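Local coordinates for endoglucanase A (Clostridium acetobutylicum, PDB 3IK2), which probably cleaves internal beta-1,4-glucosidic bonds of cellulose and related glucans, as a family 44 glycoside hydrolase endoglucanase, at residues A[1-6]-A[425-430]; A[443-448]-A[456-461]; A[482-487]-A[503-508]. One frame throughout, in Å; residues are numbered along the deposited sequence.

Interaction 1: A[1-6]-A[425-430]; sequences MDVNVN and NNSSTY
Ser427 OG, which faces Val3, is held by two hydrogen bonds, one with the backbone oxygen of Asp423 and one with Thr421 OG1. Buried and satisfied in this way, it takes the CG1 methyl of Val3 against it at 4.0 Å. The two segments belong to the beta-sheet domain that accompanies the TIM-like barrel in this family 44 enzyme. Both strand 2-15 and strand 427-433 run beside strand 415-421, and the segments point nearly the same way, 22° apart. No hydrogen bond joins them directly. Instead their inward side chains meet over the strand between, with Val3 and Thr429 also resting on Thr421. Val3 CG1 reaches the serine because it stands opposite the backbone N across the CA-CB bond (chi1 168°).

Farther along, Val5 and Thr429 approach tip to tip. Val5 CG2 lies 3.9 Å from Thr429 CG2, while Val5 CG1 is 4.1 Å from Thr429 OG1, an oxygen hydrogen-bonded elsewhere. Phe456 and Phe458 of strand 454-461 pack on Val5 as well, so this end belongs to the hydrophobic interior.

At the other end, the chains of Met1 and Asn426 cross at about a right angle. The carboxamide is steadied through both its polar atoms, OD1 by Asn449 ND2 and ND2 by Asp423 OD2. A bend at the thioether (chi3 78°) carries the Met1 terminus across this amide, with SD 3.9 Å from Asn426 CB and CE 4.2 Å from Asn426 CG.

Interaction 2: A[443-448]-A[456-461]; sequences IIVMNK and FNFNVS
Segments 443-448 and 456-461 run roughly antiparallel, with 157° between their strand directions, but the strand axes come no closer than 10.9 Å. The CA atoms of Val445 and Phe456 are 9.0 Å apart, and no hydrogen bond links the two backbones. Each strand is paired elsewhere: in 443-447, Val445 bonds through its backbone with Val505 and Ile444 with Tyr430, while 456-461 pairs with strand 2-15, for example Asn457 with Val3. The segments meet mainly through side chains.

Val445 is the centre of this packing, and its two methyls meet two rings differently. CG1 sits over one face of Phe456, 3.6 Å from the ring centroid and 15° off the normal, a CH-pi contact displaced a little toward CZ and CE2. CG2 comes instead to the edge of Phe458, in the ring plane, 3.8 Å from Phe458 CZ. The valine can serve both because CG1 is trans to its own backbone N (chi1 -177°), which leaves CG2 on the N side, pointing to the second ring.

These are facing strands of a beta-sandwich: the chain leaves strand 440-447, turns, and returns in strand 454-461 on the other side of the core rather than as its hydrogen-bonded neighbour. Ile499 closes on both Val445 and Phe456 from strand 494-499, and the Phe458 ring stacks with Phe495.

Ile443 adds a looser touch, CG2 to Phe458 CE1 at 4.4 Å, oblique to the ring. The backbone contributes once, where Met446 O comes within 4.1 Å of Phe456 CZ, again obliquely.

Interaction 3: A[482-487]-A[503-508]; sequences TKRDDV and TAVHIV
The Arg484 side chain crosses Val505 and Thr503 obliquely, touching each once. Its CD lies 4.1 Å from Val505 CG2, and its NH1 is 3.9 Å from Thr503 CG2. The aliphatic chain is kinked rather than extended: chi1 is -29°, well short of a staggered value, and further bends follow at chi2 and chi3. In Thr503, chi1 of -63° sets OG1 beside the backbone N and CG2 trans to it, so the methyl goes to Arg484 NH1 while OG1 meets a water.

The tip of Arg484 has a strong partner beyond the contact, a salt bridge from NH1 to Asp475 of strand 468-475, the strand that lies between the two others in the sheet. The water, at the guanidinium edge and in its plane, accepts a weak hydrogen bond from Arg484 NH1 (3.0 Å) and is 2.6 Å from Thr503 OG1. That hydroxyl is also hydrogen-bonded to the carbonyls of Pro500 and Ala501.

At the opposite end Val487 CG2 and Ile507 CG2 are 4.2 Å apart, next to Phe495 and Tyr497. The charge of Arg484 is probably balanced mainly by Asp475, while CD packs on Val505 and the purely apolar touch is that of Val487 with Ile507.

All three contacts lie in one mixed sheet that curls into the sandwich, on the same side of the chain's centre. Interactions 1 and 2 have centres about 6 Å apart and are joined by two probable backbone hydrogen bonds, Asn426 O to Lys448 N and Val5 O to Asn459 N, each 2.7 Å. Interaction 2 adjoins interaction 3, about 11 Å away between centres, through probable backbone hydrogen bonds, Ile443 O to Ile507 N (2.7 Å) and Val445 O to Val505 N (2.8 Å). Interactions 1 and 3, about 15 Å apart between centres, do not touch; 443-448 bridges them. The calcium ligands Glu48, Asp144, Asp147 and Ser149 lie elsewhere in the chain.

Interaction 1: A[1-6]-A[425-430]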
loop_
_atom_site.group_PDB
_atom_site.type_symbol
_atom_site.label_atom_id
_atom_site.label_comp_id
_atom_site.label_asym_id
_atom_site.label_seq_id
_atom_site.Cartn_x
_atom_site.Cartn_y
_atom_site.Cartn_z
ATOM N N MET A 1 28.719 -10.229 -15.832
ATOM C CA MET A 1 28.326 -9.315 -16.962
ATOM C C MET A 1 28.607 -7.880 -16.534
ATOM O O MET A 1 28.812 -7.613 -15.355
ATOM C CB MET A 1 26.849 -9.517 -17.352
ATOM C CG MET A 1 25.818 -8.939 -16.370
ATOM S SD MET A 1 24.079 -9.512 -16.544
ATOM C CE MET A 1 24.182 -11.127 -15.778
ATOM N N ASP A 2 28.665 -6.963 -17.481
ATOM C CA ASP A 2 28.888 -5.569 -17.148
ATOM C C ASP A 2 27.611 -4.810 -17.419
ATOM O O ASP A 2 26.945 -5.024 -18.440
ATOM C CB ASP A 2 30.022 -4.983 -17.977
ATOM C CG ASP A 2 31.399 -5.534 -17.585
ATOM O OD1 ASP A 2 31.514 -6.463 -16.742
ATOM O OD2 ASP A 2 32.391 -5.021 -18.140
ATOM N N VAL A 3 27.274 -3.919 -16.498
ATOM C CA VAL A 3 26.085 -3.114 -16.612
ATOM C C VAL A 3 26.507 -1.673 -16.320
ATOM O O VAL A 3 27.202 -1.421 -15.335
ATOM C CB VAL A 3 24.994 -3.634 -15.595
ATOM C CG1 VAL A 3 23.817 -2.657 -15.459
ATOM C CG2 VAL A 3 24.523 -5.055 -15.981
ATOM N N ASN A 4 26.116 -0.738 -17.182
ATOM C CA ASN A 4 26.376 0.689 -16.938
ATOM C C ASN A 4 25.221 1.323 -16.192
ATOM O O ASN A 4 24.066 1.033 -16.475
ATOM C CB ASN A 4 26.629 1.449 -18.252
ATOM C CG ASN A 4 27.791 0.849 -19.058
ATOM O OD1 ASN A 4 28.850 0.534 -18.502
ATOM N ND2 ASN A 4 27.587 0.685 -20.383
ATOM N N VAL A 5 25.538 2.194 -15.235
ATOM C CA VAL A 5 24.524 2.954 -14.517
ATOM C C VAL A 5 24.889 4.418 -14.582
ATOM O O VAL A 5 25.896 4.850 -14.013
ATOM C CB VAL A 5 24.444 2.545 -13.045
ATOM C CG1 VAL A 5 23.312 3.360 -12.282
ATOM C CG2 VAL A 5 24.276 1.020 -12.933
ATOM N N ASN A 6 24.024 5.166 -15.254
ATOM C CA ASN A 6 24.168 6.592 -15.452
ATOM C C ASN A 6 23.225 7.382 -14.538
ATOM O O ASN A 6 21.982 7.366 -14.711
ATOM C CB ASN A 6 23.919 6.932 -16.925
ATOM C CG ASN A 6 24.948 6.289 -17.855
ATOM O OD1 ASN A 6 26.116 6.125 -17.501
ATOM N ND2 ASN A 6 24.518 5.941 -19.061
ATOM N N ASN A 425 16.496 -6.130 -17.090
ATOM C CA ASN A 425 16.168 -7.511 -16.807
ATOM C C ASN A 425 16.981 -8.040 -15.620
ATOM O O ASN A 425 16.439 -8.690 -14.721
ATOM C CB ASN A 425 16.344 -8.409 -18.058
ATOM C CG ASN A 425 15.728 -9.795 -17.878
ATOM O OD1 ASN A 425 16.340 -10.825 -18.200
ATOM N ND2 ASN A 425 14.508 -9.827 -17.383
ATOM N N ASN A 426 18.275 -7.732 -15.605
ATOM C CA ASN A 426 19.152 -8.328 -14.610
ATOM C C ASN A 426 19.405 -7.464 -13.410
ATOM O O ASN A 426 19.798 -7.952 -12.354
ATOM C CB ASN A 426 20.437 -8.830 -15.260
ATOM C CG ASN A 426 20.179 -10.061 -16.100
ATOM O OD1 ASN A 426 19.804 -11.113 -15.563
ATOM N ND2 ASN A 426 20.301 -9.923 -17.426
ATOM N N SER A 427 19.105 -6.180 -13.557
ATOM C CA SER A 427 19.289 -5.254 -12.452
ATOM C C SER A 427 18.105 -4.318 -12.243
ATOM O O SER A 427 17.282 -4.110 -13.162
ATOM C CB SER A 427 20.572 -4.456 -12.675
ATOM O OG SER A 427 20.360 -3.399 -13.579
ATOM N N SER A 428 18.012 -3.790 -11.022
ATOM C CA SER A 428 17.233 -2.570 -10.727
ATOM C C SER A 428 18.134 -1.578 -10.022
ATOM O O SER A 428 18.914 -1.973 -9.178
ATOM C CB SER A 428 16.013 -2.868 -9.855
ATOM O OG SER A 428 15.025 -3.513 -10.617
ATOM N N THR A 429 18.044 -0.302 -10.392
ATOM C CA THR A 429 18.876 0.764 -9.788
ATOM C C THR A 429 18.026 2.008 -9.517
ATOM O O THR A 429 17.302 2.478 -10.397
ATOM C CB THR A 429 20.088 1.195 -10.690
ATOM O OG1 THR A 429 19.602 1.702 -11.953
ATOM C CG2 THR A 429 21.094 0.019 -10.899
ATOM N N TYR A 430 18.121 2.512 -8.288
ATOM C CA TYR A 430 17.430 3.731 -7.860
ATOM C C TYR A 430 18.472 4.614 -7.206
ATOM O O TYR A 430 19.312 4.127 -6.475
ATOM C CB TYR A 430 16.234 3.402 -6.895
ATOM C CG TYR A 430 15.240 2.421 -7.537
ATOM C CD1 TYR A 430 14.309 2.860 -8.471
ATOM C CD2 TYR A 430 15.285 1.042 -7.254
ATOM C CE1 TYR A 430 13.437 1.970 -9.100
ATOM C CE2 TYR A 430 14.408 0.156 -7.855
ATOM C CZ TYR A 430 13.497 0.626 -8.784
ATOM O OH TYR A 430 12.619 -0.238 -9.400
#

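Interaction 2: A[443-448]-A[456-461]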
loop_
_atom_site.group_PDB
_atom_site.type_symbol
_atom_site.label_atom_id
_atom_site.label_comp_id
_atom_site.label_asym_id
_atom_site.label_seq_id
_atom_site.Cartn_x
_atom_site.Cartn_y
_atom_site.Cartn_z
ATOM N N ILE A 443 21.978 5.025 -3.155
ATOM C CA ILE A 443 21.714 4.240 -4.346
ATOM C C ILE A 443 21.257 2.856 -3.908
ATOM O O ILE A 443 21.887 2.235 -3.054
ATOM C CB ILE A 443 22.946 4.151 -5.277
ATOM C CG1 ILE A 443 23.516 5.543 -5.565
ATOM C CG2 ILE A 443 22.578 3.501 -6.594
ATOM C CD1 ILE A 443 24.945 5.526 -6.119
ATOM N N ILE A 444 20.147 2.396 -4.474
ATOM C CA ILE A 444 19.746 0.988 -4.350
ATOM C C ILE A 444 20.108 0.270 -5.630
ATOM O O ILE A 444 19.742 0.707 -6.736
ATOM C CB ILE A 444 18.215 0.815 -4.075
ATOM C CG1 ILE A 444 17.792 1.601 -2.845
ATOM C CG2 ILE A 444 17.827 -0.695 -3.916
ATOM C CD1 ILE A 444 18.384 1.082 -1.537
ATOM N N VAL A 445 20.838 -0.832 -5.476
ATOM C CA VAL A 445 21.265 -1.632 -6.611
ATOM C C VAL A 445 21.020 -3.094 -6.275
ATOM O O VAL A 445 21.453 -3.578 -5.222
ATOM C CB VAL A 445 22.777 -1.374 -6.963
ATOM C CG1 VAL A 445 23.178 -2.159 -8.168
ATOM C CG2 VAL A 445 22.997 0.079 -7.274
ATOM N N MET A 446 20.305 -3.785 -7.164
ATOM C CA MET A 446 20.000 -5.212 -7.010
ATOM C C MET A 446 20.421 -5.971 -8.272
ATOM O O MET A 446 20.191 -5.518 -9.403
ATOM C CB MET A 446 18.499 -5.499 -6.812
ATOM C CG MET A 446 17.765 -4.901 -5.615
ATOM S SD MET A 446 16.014 -4.646 -6.101
ATOM C CE MET A 446 16.000 -2.844 -6.104
ATOM N N ASN A 447 20.959 -7.156 -8.054
ATOM C CA ASN A 447 21.245 -8.087 -9.111
ATOM C C ASN A 447 20.167 -9.183 -9.059
ATOM O O ASN A 447 20.195 -10.047 -8.184
ATOM C CB ASN A 447 22.684 -8.639 -8.935
ATOM C CG ASN A 447 23.041 -9.742 -9.939
ATOM O OD1 ASN A 447 22.276 -10.074 -10.831
ATOM N ND2 ASN A 447 24.236 -10.315 -9.777
ATOM N N LYS A 448 19.210 -9.120 -9.983
ATOM C CA LYS A 448 18.116 -10.103 -10.046
ATOM C C LYS A 448 18.556 -11.432 -10.713
ATOM O O LYS A 448 17.791 -12.399 -10.745
ATOM C CB LYS A 448 16.849 -9.534 -10.754
ATOM C CG LYS A 448 16.303 -8.176 -10.237
ATOM C CD LYS A 448 15.093 -7.638 -11.047
ATOM C CE LYS A 448 15.532 -6.825 -12.273
ATOM N NZ LYS A 448 14.387 -6.325 -13.127
ATOM N N PHE A 456 29.034 -3.410 -11.999
ATOM C CA PHE A 456 28.298 -2.199 -12.244
ATOM C C PHE A 456 29.312 -1.103 -12.419
ATOM O O PHE A 456 30.138 -0.870 -11.544
ATOM C CB PHE A 456 27.356 -1.868 -11.084
ATOM C CG PHE A 456 26.128 -2.718 -11.027
ATOM C CD1 PHE A 456 24.999 -2.385 -11.794
ATOM C CD2 PHE A 456 26.073 -3.826 -10.181
ATOM C CE1 PHE A 456 23.846 -3.153 -11.735
ATOM C CE2 PHE A 456 24.909 -4.607 -10.115
ATOM C CZ PHE A 456 23.801 -4.271 -10.887
ATOM N N ASN A 457 29.224 -0.434 -13.555
ATOM C CA ASN A 457 30.044 0.720 -13.857
ATOM C C ASN A 457 29.177 1.964 -13.697
ATOM O O ASN A 457 28.244 2.166 -14.458
ATOM C CB ASN A 457 30.608 0.573 -15.283
ATOM C CG ASN A 457 31.210 -0.807 -15.523
ATOM O OD1 ASN A 457 32.031 -1.284 -14.724
ATOM N ND2 ASN A 457 30.789 -1.475 -16.604
ATOM N N PHE A 458 29.467 2.770 -12.675
ATOM C CA PHE A 458 28.635 3.891 -12.314
ATOM C C PHE A 458 29.191 5.168 -12.854
ATOM O O PHE A 458 30.372 5.468 -12.664
ATOM C CB PHE A 458 28.502 4.046 -10.782
ATOM C CG PHE A 458 27.746 2.920 -10.104
ATOM C CD1 PHE A 458 26.372 3.013 -9.899
ATOM C CD2 PHE A 458 28.421 1.773 -9.656
ATOM C CE1 PHE A 458 25.665 1.967 -9.271
ATOM C CE2 PHE A 458 27.740 0.729 -9.031
ATOM C CZ PHE A 458 26.343 0.824 -8.848
ATOM N N ASN A 459 28.310 5.961 -13.457
ATOM C CA ASN A 459 28.669 7.294 -13.919
ATOM C C ASN A 459 27.734 8.302 -13.299
ATOM O O ASN A 459 26.586 8.432 -13.727
ATOM C CB ASN A 459 28.569 7.370 -15.446
ATOM C CG ASN A 459 29.211 6.179 -16.124
ATOM O OD1 ASN A 459 30.442 6.154 -16.302
ATOM N ND2 ASN A 459 28.386 5.158 -16.488
ATOM N N VAL A 460 28.227 9.025 -12.300
ATOM C CA VAL A 460 27.421 10.020 -11.618
ATOM C C VAL A 460 27.686 11.409 -12.209
ATOM O O VAL A 460 28.775 11.976 -12.070
ATOM C CB VAL A 460 27.672 10.003 -10.103
ATOM C CG1 VAL A 460 26.786 10.987 -9.416
ATOM C CG2 VAL A 460 27.463 8.599 -9.549
ATOM N N SER A 461 26.686 11.938 -12.898
ATOM C CA SER A 461 26.716 13.331 -13.347
ATOM C C SER A 461 26.118 14.233 -12.256
ATOM O O SER A 461 24.934 14.165 -11.962
ATOM C CB SER A 461 25.975 13.474 -14.686
ATOM O OG SER A 461 25.911 14.829 -15.083
#

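Interaction 3: A[482-487]-A[503-508]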
loop_
_atom_site.group_PDB
_atom_site.type_symbol
_atom_site.label_atom_id
_atom_site.label_comp_id
_atom_site.label_asym_id
_atom_site.label_seq_id
_atom_site.Cartn_x
_atom_site.Cartn_y
_atom_site.Cartn_z
ATOM N N THR A 482 24.248 -6.783 6.082
ATOM C CA THR A 482 25.638 -6.675 6.519
ATOM C C THR A 482 26.313 -5.517 5.798
ATOM O O THR A 482 26.040 -5.264 4.635
ATOM C CB THR A 482 26.409 -7.985 6.269
ATOM O OG1 THR A 482 26.402 -8.293 4.857
ATOM C CG2 THR A 482 25.781 -9.141 7.055
ATOM N N LYS A 483 27.198 -4.816 6.497
ATOM C CA LYS A 483 28.065 -3.838 5.867
ATOM C C LYS A 483 29.037 -4.574 4.973
ATOM O O LYS A 483 29.742 -5.496 5.419
ATOM C CB LYS A 483 28.809 -3.002 6.901
ATOM C CG LYS A 483 29.565 -1.805 6.292
ATOM C CD LYS A 483 30.182 -0.944 7.374
ATOM C CE LYS A 483 30.382 0.495 6.894
ATOM N NZ LYS A 483 31.687 0.715 6.224
ATOM N N ARG A 484 29.048 -4.184 3.700
ATOM C CA ARG A 484 29.930 -4.807 2.732
ATOM C C ARG A 484 31.169 -3.931 2.525
ATOM O O ARG A 484 31.315 -2.878 3.123
ATOM C CB ARG A 484 29.170 -5.123 1.436
ATOM C CG ARG A 484 27.689 -5.385 1.712
ATOM C CD ARG A 484 27.036 -6.470 0.879
ATOM N NE ARG A 484 26.158 -7.325 1.694
ATOM C CZ ARG A 484 25.806 -8.572 1.377
ATOM N NH1 ARG A 484 26.236 -9.133 0.244
ATOM N NH2 ARG A 484 25.039 -9.272 2.199
ATOM N N ASP A 485 32.073 -4.384 1.693
ATOM C CA ASP A 485 33.279 -3.643 1.413
ATOM C C ASP A 485 32.988 -2.248 0.835
ATOM O O ASP A 485 32.078 -2.084 -0.006
ATOM C CB ASP A 485 34.132 -4.454 0.442
ATOM C CG ASP A 485 35.617 -4.232 0.636
ATOM O OD1 ASP A 485 36.087 -4.017 1.794
ATOM O OD2 ASP A 485 36.312 -4.295 -0.400
ATOM N N ASP A 486 33.759 -1.251 1.273
ATOM C CA ASP A 486 33.591 0.104 0.743
ATOM C C ASP A 486 33.837 0.114 -0.743
ATOM O O ASP A 486 34.566 -0.740 -1.269
ATOM C CB ASP A 486 34.552 1.089 1.392
ATOM C CG ASP A 486 34.239 1.345 2.843
ATOM O OD1 ASP A 486 33.315 0.737 3.405
ATOM O OD2 ASP A 486 34.943 2.172 3.441
ATOM N N VAL A 487 33.204 1.072 -1.419
ATOM C CA VAL A 487 33.576 1.427 -2.777
ATOM C C VAL A 487 35.094 1.671 -2.829
ATOM O O VAL A 487 35.653 2.441 -2.043
ATOM C CB VAL A 487 32.767 2.626 -3.309
ATOM C CG1 VAL A 487 33.324 3.104 -4.647
ATOM C CG2 VAL A 487 31.309 2.215 -3.482
ATOM N N THR A 503 21.506 -10.389 -4.944
ATOM C CA THR A 503 22.048 -9.529 -3.901
ATOM C C THR A 503 21.350 -8.202 -4.097
ATOM O O THR A 503 21.171 -7.739 -5.243
ATOM C CB THR A 503 23.599 -9.376 -4.031
ATOM O OG1 THR A 503 24.201 -10.651 -3.847
ATOM C CG2 THR A 503 24.197 -8.411 -2.964
ATOM N N ALA A 504 20.918 -7.615 -2.980
ATOM C CA ALA A 504 20.402 -6.243 -2.989
ATOM C C ALA A 504 21.287 -5.402 -2.054
ATOM O O ALA A 504 21.599 -5.818 -0.941
ATOM C CB ALA A 504 18.939 -6.202 -2.551
ATOM N N VAL A 505 21.653 -4.212 -2.515
ATOM C CA VAL A 505 22.641 -3.380 -1.860
ATOM C C VAL A 505 22.118 -1.925 -1.799
ATOM O O VAL A 505 21.384 -1.503 -2.687
ATOM C CB VAL A 505 24.016 -3.539 -2.685
ATOM C CG1 VAL A 505 24.617 -2.245 -3.144
ATOM C CG2 VAL A 505 24.972 -4.498 -2.052
ATOM N N HIS A 506 22.491 -1.210 -0.728
ATOM C CA HIS A 506 22.309 0.241 -0.559
ATOM C C HIS A 506 23.727 0.877 -0.518
ATOM O O HIS A 506 24.545 0.560 0.360
ATOM C CB HIS A 506 21.534 0.523 0.773
ATOM C CG HIS A 506 21.186 1.968 1.017
ATOM N ND1 HIS A 506 20.086 2.350 1.774
ATOM C CD2 HIS A 506 21.773 3.119 0.610
ATOM C CE1 HIS A 506 20.028 3.663 1.833
ATOM N NE2 HIS A 506 21.035 4.159 1.133
ATOM N N ILE A 507 24.017 1.760 -1.478
ATOM C CA ILE A 507 25.317 2.428 -1.544
ATOM C C ILE A 507 25.143 3.849 -1.034
ATOM O O ILE A 507 24.221 4.543 -1.458
ATOM C CB ILE A 507 25.884 2.451 -2.992
ATOM C CG1 ILE A 507 26.014 1.027 -3.541
ATOM C CG2 ILE A 507 27.238 3.228 -3.065
ATOM C CD1 ILE A 507 26.467 0.950 -4.967
ATOM N N VAL A 508 26.023 4.276 -0.122
ATOM C CA VAL A 508 26.005 5.656 0.373
ATOM C C VAL A 508 27.278 6.363 -0.109
ATOM O O VAL A 508 28.395 5.951 0.228
ATOM C CB VAL A 508 25.878 5.729 1.914
ATOM C CG1 VAL A 508 25.726 7.202 2.394
ATOM C CG2 VAL A 508 24.702 4.889 2.396
HETATM O O HOH W 1 26.155 -11.039 -2.103
#